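Local coordinates for amidohydrolase 3 domain-containing protein (Pyrococcus horikoshii, PDB 3IGH) that is of unknown function but probably hydrolyses carbon-nitrogen bonds other than peptide bonds, as a metal-dependent amidohydrolase, at residues Leu113-Trp116 with Lys120-Asn123; Pro128-Arg133 with Glu147-Thr152; Thr152-Phe157 with Lys165-Glu170. All coordinates share one frame; numbering follows the deposited sequence.

Interaction 1. Residues Leu113-Trp116 with Lys120-Asn123; sequences LGEW and KELN. With SO4 (sulfate ion), chain I.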
# COMPACT_ATOMS: atom_id res chain seq x y z
N LEU A 113 -38.23 -11.27 28.91
CA LEU A 113 -39.38 -10.67 28.24
C LEU A 113 -40.70 -11.34 28.64
O LEU A 113 -41.74 -10.69 28.70
CB LEU A 113 -39.21 -10.79 26.72
CG LEU A 113 -38.07 -10.01 26.03
CD1 LEU A 113 -37.90 -10.48 24.60
CD2 LEU A 113 -38.34 -8.52 26.09
N GLY A 114 -40.64 -12.64 28.90
CA GLY A 114 -41.84 -13.43 29.18
C GLY A 114 -42.30 -14.26 28.00
O GLY A 114 -43.12 -15.17 28.14
N GLU A 115 -41.73 -13.96 26.83
CA GLU A 115 -42.18 -14.46 25.53
C GLU A 115 -41.16 -14.07 24.45
O GLU A 115 -40.34 -13.18 24.66
CB GLU A 115 -43.55 -13.87 25.19
CG GLU A 115 -43.62 -12.34 25.27
CD GLU A 115 -44.99 -11.78 24.93
OE1 GLU A 115 -45.36 -10.73 25.52
OE2 GLU A 115 -45.71 -12.36 24.09
N TRP A 116 -41.21 -14.74 23.30
CA TRP A 116 -40.34 -14.40 22.17
C TRP A 116 -40.85 -13.16 21.44
O TRP A 116 -42.07 -12.98 21.30
CB TRP A 116 -40.27 -15.57 21.19
CG TRP A 116 -39.44 -16.73 21.65
CD1 TRP A 116 -39.69 -17.56 22.70
CD2 TRP A 116 -38.23 -17.20 21.05
NE1 TRP A 116 -38.71 -18.52 22.80
CE2 TRP A 116 -37.80 -18.32 21.80
CE3 TRP A 116 -37.46 -16.78 19.95
CZ2 TRP A 116 -36.63 -19.03 21.49
CZ3 TRP A 116 -36.30 -17.49 19.64
CH2 TRP A 116 -35.90 -18.60 20.40
N LYS A 120 -44.31 -9.69 13.52
CA LYS A 120 -45.50 -8.84 13.62
C LYS A 120 -45.34 -7.68 14.59
O LYS A 120 -45.69 -6.55 14.27
CB LYS A 120 -46.74 -9.66 13.98
CG LYS A 120 -47.35 -10.42 12.82
CD LYS A 120 -48.45 -11.36 13.29
CE LYS A 120 -48.95 -12.22 12.15
NZ LYS A 120 -49.88 -13.28 12.63
N GLU A 121 -44.79 -7.96 15.78
CA GLU A 121 -44.57 -6.93 16.80
C GLU A 121 -43.54 -5.90 16.35
O GLU A 121 -43.68 -4.70 16.60
CB GLU A 121 -44.12 -7.57 18.12
CG GLU A 121 -45.21 -8.37 18.84
CD GLU A 121 -44.67 -9.46 19.76
OE1 GLU A 121 -45.49 -10.19 20.34
OE2 GLU A 121 -43.43 -9.59 19.91
N LEU A 122 -42.53 -6.37 15.63
CA LEU A 122 -41.46 -5.51 15.14
C LEU A 122 -41.88 -4.68 13.92
O LEU A 122 -41.19 -3.73 13.55
CB LEU A 122 -40.21 -6.33 14.84
CG LEU A 122 -39.57 -7.07 16.02
CD1 LEU A 122 -38.45 -7.97 15.52
CD2 LEU A 122 -39.06 -6.09 17.07
N ASN A 123 -43.01 -5.05 13.31
CA ASN A 123 -43.60 -4.25 12.22
C ASN A 123 -44.05 -2.86 12.67
O ASN A 123 -44.22 -1.96 11.84
CB ASN A 123 -44.74 -5.01 11.53
CG ASN A 123 -44.25 -6.09 10.58
OD1 ASN A 123 -43.12 -6.03 10.08
ND2 ASN A 123 -45.09 -7.08 10.33
S SO4 I . -37.86 -21.42 25.22
O1 SO4 I . -39.18 -20.78 25.12
O2 SO4 I . -38.02 -22.81 25.61
O3 SO4 I . -37.20 -21.35 23.92
O4 SO4 I . -37.06 -20.73 26.23
O HOH W 1 -44.67 -12.26 21.57
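Trp116 and Glu121 are the backbone positions nearest each other, yet their CA atoms stay 10.1 Å apart; no backbone-backbone bond joins helix 119-122 to the loop that leaves helix 110-113 at Gly114, with positive phi, and a side chain and a water make the link. Glu121 does the reaching: its CG lies anti to the carbonyl carbon (chi1 -70°) and the chain beyond is extended, which carries the carboxylate toward the loop. Glu121 OE2 lies 3.9 Å from Trp116 O, acceptor against acceptor, and a water mediates. It sits 2.7 Å from Trp116 O and 2.5 Å from Glu121 OE1, placed to donate to both, although how its protons are shared is uncertain. Glu115 sends its own carboxylate to the same place, with OE2 4.3 Å from Glu121 OE1. The Trp116 indole leads away from the helix and touches Val138 of strand 138-141. At its edge, in the ring plane, sits a sulfate ion; NE1 of Trp116 donates to sulfate O1 at 3.3 Å in a fairly straight bond (164°) and more weakly to O3. Gln110 holds the same ion. Ile88 of helix 88-96 touches both glutamates. With the water bridging Glu121 and the carbonyl, the nearness of the two carboxylates is probably somewhat repulsive, which may raise the proton affinity of one glutamate at this surface site.

Interaction 2. Residues Pro128-Arg133 with Glu147-Thr152; sequences PVFIYR and ELLNLT
Phe130 offers the CD1-CE1 side of its ring to Leu149, whose CD1 methyl approaches obliquely, 4.0 Å from Phe130 CE1 and 4.1 Å from Phe130 CD1. The two side chains run at about a right angle to each other. With CG anti to the backbone N (chi1 -174°), the phenyl group swings off strand 129-133 toward the last turn of helix 143-149. On the CE2 side the ring meets Tyr132 of the same strand: CE2 of Phe130 stands 3.5 Å above the plane of the Tyr132 ring, offset toward the rim, while Tyr132 CE1 lies in the plane of the phenyl ring, at its edge. A second apolar touch closes the outer end of the contact, where Leu148 CD1 rests on the Pro128 ring at 3.8 Å from CG and 4.0 Å from CB. No hydrogen bond joins the two segments, so helix and strand meet here by apolar contact alone. Leu148 is exposed, whereas Phe130 and Leu149 are buried and both pack on Ile176 of helix 166-180. Strand 129-133 runs between strand 103-108, parallel to it, and strand 138-141, antiparallel; Phe130 touches Phe104 on the first and Ala139 and Ala141 on the second.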
# COMPACT_ATOMS: atom_id res chain seq x y z
N PRO A 128 -36.40 -1.16 8.64
CA PRO A 128 -35.94 -2.55 8.77
C PRO A 128 -35.32 -2.74 10.16
O PRO A 128 -34.56 -1.89 10.62
CB PRO A 128 -34.87 -2.68 7.67
CG PRO A 128 -35.17 -1.57 6.71
CD PRO A 128 -35.70 -0.46 7.55
N VAL A 129 -35.73 -3.82 10.82
CA VAL A 129 -35.30 -4.15 12.19
C VAL A 129 -34.76 -5.56 12.19
O VAL A 129 -35.39 -6.47 11.67
CB VAL A 129 -36.49 -4.04 13.21
CG1 VAL A 129 -36.10 -4.61 14.58
CG2 VAL A 129 -36.92 -2.61 13.37
N PHE A 130 -33.57 -5.73 12.76
CA PHE A 130 -32.94 -7.04 12.90
C PHE A 130 -32.38 -7.12 14.32
O PHE A 130 -31.51 -6.32 14.69
CB PHE A 130 -31.83 -7.19 11.86
CG PHE A 130 -31.20 -8.55 11.82
CD1 PHE A 130 -31.73 -9.54 11.01
CD2 PHE A 130 -30.06 -8.84 12.58
CE1 PHE A 130 -31.16 -10.80 10.95
CE2 PHE A 130 -29.48 -10.11 12.53
CZ PHE A 130 -30.03 -11.09 11.71
N ILE A 131 -32.90 -8.03 15.14
CA ILE A 131 -32.50 -8.07 16.56
C ILE A 131 -31.95 -9.42 17.01
O ILE A 131 -32.63 -10.44 16.98
CB ILE A 131 -33.61 -7.55 17.54
CG1 ILE A 131 -34.93 -8.34 17.39
CG2 ILE A 131 -33.86 -6.07 17.33
CD1 ILE A 131 -35.91 -8.12 18.56
N TYR A 132 -30.69 -9.39 17.45
CA TYR A 132 -30.03 -10.59 17.95
C TYR A 132 -30.49 -10.91 19.35
O TYR A 132 -30.58 -10.02 20.20
CB TYR A 132 -28.52 -10.37 18.00
CG TYR A 132 -27.82 -10.41 16.68
CD1 TYR A 132 -27.52 -11.64 16.07
CD2 TYR A 132 -27.41 -9.24 16.05
CE1 TYR A 132 -26.84 -11.68 14.85
CE2 TYR A 132 -26.74 -9.27 14.83
CZ TYR A 132 -26.45 -10.49 14.24
OH TYR A 132 -25.79 -10.52 13.03
N ARG A 133 -30.77 -12.19 19.59
CA ARG A 133 -30.93 -12.71 20.94
C ARG A 133 -29.58 -12.66 21.64
O ARG A 133 -28.53 -12.70 20.98
CB ARG A 133 -31.41 -14.16 20.91
CG ARG A 133 -31.86 -14.71 22.28
CD ARG A 133 -32.21 -16.19 22.25
NE ARG A 133 -32.47 -16.66 23.61
CZ ARG A 133 -31.55 -17.18 24.43
NH1 ARG A 133 -30.29 -17.33 24.03
NH2 ARG A 133 -31.89 -17.56 25.65
N GLU A 147 -37.50 -8.46 3.66
CA GLU A 147 -37.49 -8.09 2.24
C GLU A 147 -36.06 -7.87 1.76
O GLU A 147 -35.66 -8.42 0.72
CB GLU A 147 -38.32 -6.82 2.02
CG GLU A 147 -38.42 -6.38 0.55
CD GLU A 147 -39.07 -7.44 -0.35
OE1 GLU A 147 -40.08 -8.05 0.08
OE2 GLU A 147 -38.58 -7.64 -1.48
N LEU A 148 -35.29 -7.10 2.53
CA LEU A 148 -33.87 -6.86 2.23
C LEU A 148 -33.03 -8.13 2.23
O LEU A 148 -32.12 -8.29 1.42
CB LEU A 148 -33.27 -5.86 3.21
CG LEU A 148 -33.62 -4.38 3.04
CD1 LEU A 148 -33.13 -3.59 4.24
CD2 LEU A 148 -33.02 -3.81 1.75
N LEU A 149 -33.35 -9.05 3.15
CA LEU A 149 -32.52 -10.23 3.34
C LEU A 149 -32.74 -11.29 2.27
O LEU A 149 -31.79 -11.95 1.85
CB LEU A 149 -32.72 -10.85 4.73
CG LEU A 149 -32.17 -10.11 5.95
CD1 LEU A 149 -32.60 -10.84 7.23
CD2 LEU A 149 -30.64 -9.98 5.89
N ASN A 150 -34.01 -11.44 1.86
CA ASN A 150 -34.41 -12.45 0.87
C ASN A 150 -33.77 -13.81 1.15
O ASN A 150 -33.05 -14.37 0.31
CB ASN A 150 -34.11 -11.96 -0.56
CG ASN A 150 -34.85 -12.77 -1.62
OD1 ASN A 150 -36.07 -12.92 -1.55
ND2 ASN A 150 -34.11 -13.30 -2.58
N LEU A 151 -34.02 -14.32 2.36
CA LEU A 151 -33.40 -15.56 2.84
C LEU A 151 -33.97 -16.78 2.14
O LEU A 151 -35.14 -16.79 1.75
CB LEU A 151 -33.58 -15.71 4.35
CG LEU A 151 -32.98 -14.62 5.25
CD1 LEU A 151 -33.30 -14.88 6.72
CD2 LEU A 151 -31.47 -14.48 5.02
N THR A 152 -33.13 -17.80 1.97
CA THR A 152 -33.53 -19.07 1.38
C THR A 152 -34.48 -19.78 2.35
O THR A 152 -34.18 -19.86 3.54
CB THR A 152 -32.29 -19.96 1.08
OG1 THR A 152 -31.37 -19.23 0.27
CG2 THR A 152 -32.67 -21.25 0.35

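Interaction 3. Residues Thr152-Phe157 with Lys165-Glu170; sequences TPSKDF and KEKSLE. With SO4 (sulfate ion), chain P.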
# COMPACT_ATOMS: atom_id res chain seq x y z
N THR A 152 -33.13 -17.80 1.97
CA THR A 152 -33.53 -19.07 1.38
C THR A 152 -34.48 -19.78 2.35
O THR A 152 -34.18 -19.86 3.54
CB THR A 152 -32.29 -19.96 1.08
OG1 THR A 152 -31.37 -19.23 0.27
CG2 THR A 152 -32.67 -21.25 0.35
N PRO A 153 -35.65 -20.24 1.85
CA PRO A 153 -36.58 -21.03 2.67
C PRO A 153 -35.92 -22.26 3.26
O PRO A 153 -35.26 -23.02 2.54
CB PRO A 153 -37.66 -21.44 1.66
CG PRO A 153 -37.63 -20.38 0.62
CD PRO A 153 -36.18 -20.02 0.49
N SER A 154 -36.07 -22.43 4.58
CA SER A 154 -35.60 -23.63 5.30
C SER A 154 -36.30 -23.77 6.65
O SER A 154 -37.05 -22.88 7.07
CB SER A 154 -34.07 -23.63 5.46
OG SER A 154 -33.65 -22.86 6.58
N LYS A 155 -36.03 -24.88 7.34
CA LYS A 155 -36.55 -25.12 8.70
C LYS A 155 -35.96 -24.17 9.75
O LYS A 155 -36.56 -23.93 10.80
CB LYS A 155 -36.37 -26.58 9.12
CG LYS A 155 -35.05 -27.22 8.72
CD LYS A 155 -34.06 -27.28 9.87
CE LYS A 155 -32.86 -28.14 9.51
NZ LYS A 155 -31.85 -28.17 10.60
N ASP A 156 -34.79 -23.61 9.43
CA ASP A 156 -34.10 -22.65 10.29
C ASP A 156 -34.59 -21.20 10.12
O ASP A 156 -34.15 -20.30 10.84
CB ASP A 156 -32.60 -22.74 10.05
CG ASP A 156 -32.01 -24.07 10.49
OD1 ASP A 156 -32.56 -24.68 11.44
OD2 ASP A 156 -30.99 -24.49 9.91
N PHE A 157 -35.49 -20.99 9.17
CA PHE A 157 -36.10 -19.69 8.95
C PHE A 157 -37.62 -19.82 8.99
O PHE A 157 -38.25 -20.33 8.06
CB PHE A 157 -35.61 -19.09 7.62
CG PHE A 157 -36.35 -17.84 7.17
CD1 PHE A 157 -36.73 -16.85 8.08
CD2 PHE A 157 -36.63 -17.64 5.82
CE1 PHE A 157 -37.41 -15.71 7.66
CE2 PHE A 157 -37.31 -16.50 5.39
CZ PHE A 157 -37.70 -15.53 6.31
N LYS A 165 -32.36 -18.73 12.67
CA LYS A 165 -31.38 -19.44 13.48
C LYS A 165 -30.48 -20.34 12.64
O LYS A 165 -30.72 -20.51 11.44
CB LYS A 165 -32.07 -20.27 14.58
CG LYS A 165 -33.05 -21.32 14.08
CD LYS A 165 -33.83 -21.95 15.23
CE LYS A 165 -34.80 -23.02 14.73
NZ LYS A 165 -34.09 -24.20 14.17
N GLU A 166 -29.45 -20.88 13.28
CA GLU A 166 -28.51 -21.84 12.67
C GLU A 166 -27.93 -21.36 11.33
O GLU A 166 -27.32 -20.29 11.28
CB GLU A 166 -29.13 -23.24 12.60
CG GLU A 166 -29.44 -23.83 13.99
CD GLU A 166 -30.17 -25.18 13.93
OE1 GLU A 166 -29.77 -26.06 13.14
OE2 GLU A 166 -31.14 -25.36 14.70
N LYS A 167 -28.15 -22.12 10.25
CA LYS A 167 -27.54 -21.76 8.97
C LYS A 167 -28.26 -20.61 8.26
O LYS A 167 -27.66 -19.94 7.42
CB LYS A 167 -27.35 -22.97 8.05
CG LYS A 167 -28.62 -23.57 7.48
CD LYS A 167 -28.27 -24.71 6.53
CE LYS A 167 -29.50 -25.53 6.15
NZ LYS A 167 -30.47 -24.76 5.33
N SER A 168 -29.53 -20.38 8.61
CA SER A 168 -30.26 -19.21 8.11
C SER A 168 -29.71 -17.91 8.71
O SER A 168 -29.74 -16.86 8.06
CB SER A 168 -31.75 -19.33 8.38
OG SER A 168 -32.30 -20.41 7.65
N LEU A 169 -29.23 -17.98 9.95
CA LEU A 169 -28.59 -16.84 10.61
C LEU A 169 -27.23 -16.57 9.99
O LEU A 169 -26.83 -15.41 9.83
CB LEU A 169 -28.47 -17.05 12.12
CG LEU A 169 -27.91 -15.82 12.86
CD1 LEU A 169 -28.85 -14.62 12.72
CD2 LEU A 169 -27.66 -16.13 14.31
N GLU A 170 -26.52 -17.66 9.67
CA GLU A 170 -25.26 -17.60 8.95
C GLU A 170 -25.47 -16.91 7.59
O GLU A 170 -24.66 -16.09 7.17
CB GLU A 170 -24.72 -19.02 8.76
CG GLU A 170 -23.38 -19.14 8.04
CD GLU A 170 -23.02 -20.59 7.71
OE1 GLU A 170 -23.49 -21.51 8.41
OE2 GLU A 170 -22.26 -20.80 6.74
S SO4 P . -33.63 -27.39 5.00
O1 SO4 P . -32.61 -26.62 5.69
O2 SO4 P . -34.96 -26.95 5.42
O3 SO4 P . -33.50 -27.19 3.56
O4 SO4 P . -33.45 -28.80 5.32
O HOH W 2 -32.04 -19.72 4.95
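Over one face of the Asp156 carboxylate lies Glu166 CB, about 3.4 Å above the plane, while Lys167 CG comes to Asp156 OD2 at 3.5 Å, about level with that plane. The carboxylates of Asp156 and Glu166 lie close together, their planes turned 50° apart, and Lys165 shares its ammonium group between them. Lys165 NZ meets Asp156 OD1 at 3.2 Å on the anti side, 21° out of the carboxylate plane, and makes a weaker bond to Glu166 OE2, also at 3.2 Å. The lysine, bent at its last torsion (chi4 67°), curls back to do so. Lys155 NZ adds long salt bridges to Asp156 OD1 and Glu166 OE1. On the backbone, Lys165 N donates to Asp156 O at 3.0 Å, joining the loop to the residue that leads into helix 166-180. Ser154 OG takes the backbone N-H of Asp156 in an ST turn, at 3.2 Å, and gives a weak bond to Ser168 OG; that hydroxyl in turn donates to a water held by Thr152 O. A sulfate spans the segments too, bonded to Lys167 NZ through O1 at 2.9 Å and to Lys155 N through O2 at 3.0 Å. The ammonium groups probably offset the repulsion between Asp156 and Glu166 and keep both ionised, while buried Ser168 has its hydroxyl satisfied.

How the interactions relate
The three contacts follow one another along the chain and lie in and around one mixed sheet that includes strand 129-133, with centres 26 to 32 Å from the centre of the chain. Interactions 1 and 2, about 15 Å apart between centres, meet through Leu122, whose CD1 lies 4.0 Å from Ile131 CD1 on strand 129-133. Interactions 2 and 3 are closer, about 11 Å between centres; they share Thr152, and Leu169 CD1 packs 3.9 Å from Phe130 CZ. Interactions 1 and 3 do not touch, their nearest atoms being about 6 Å apart. Each of these two binds a sulfate, probably from the crystallisation liquor, so neither ion need mark a substrate pocket.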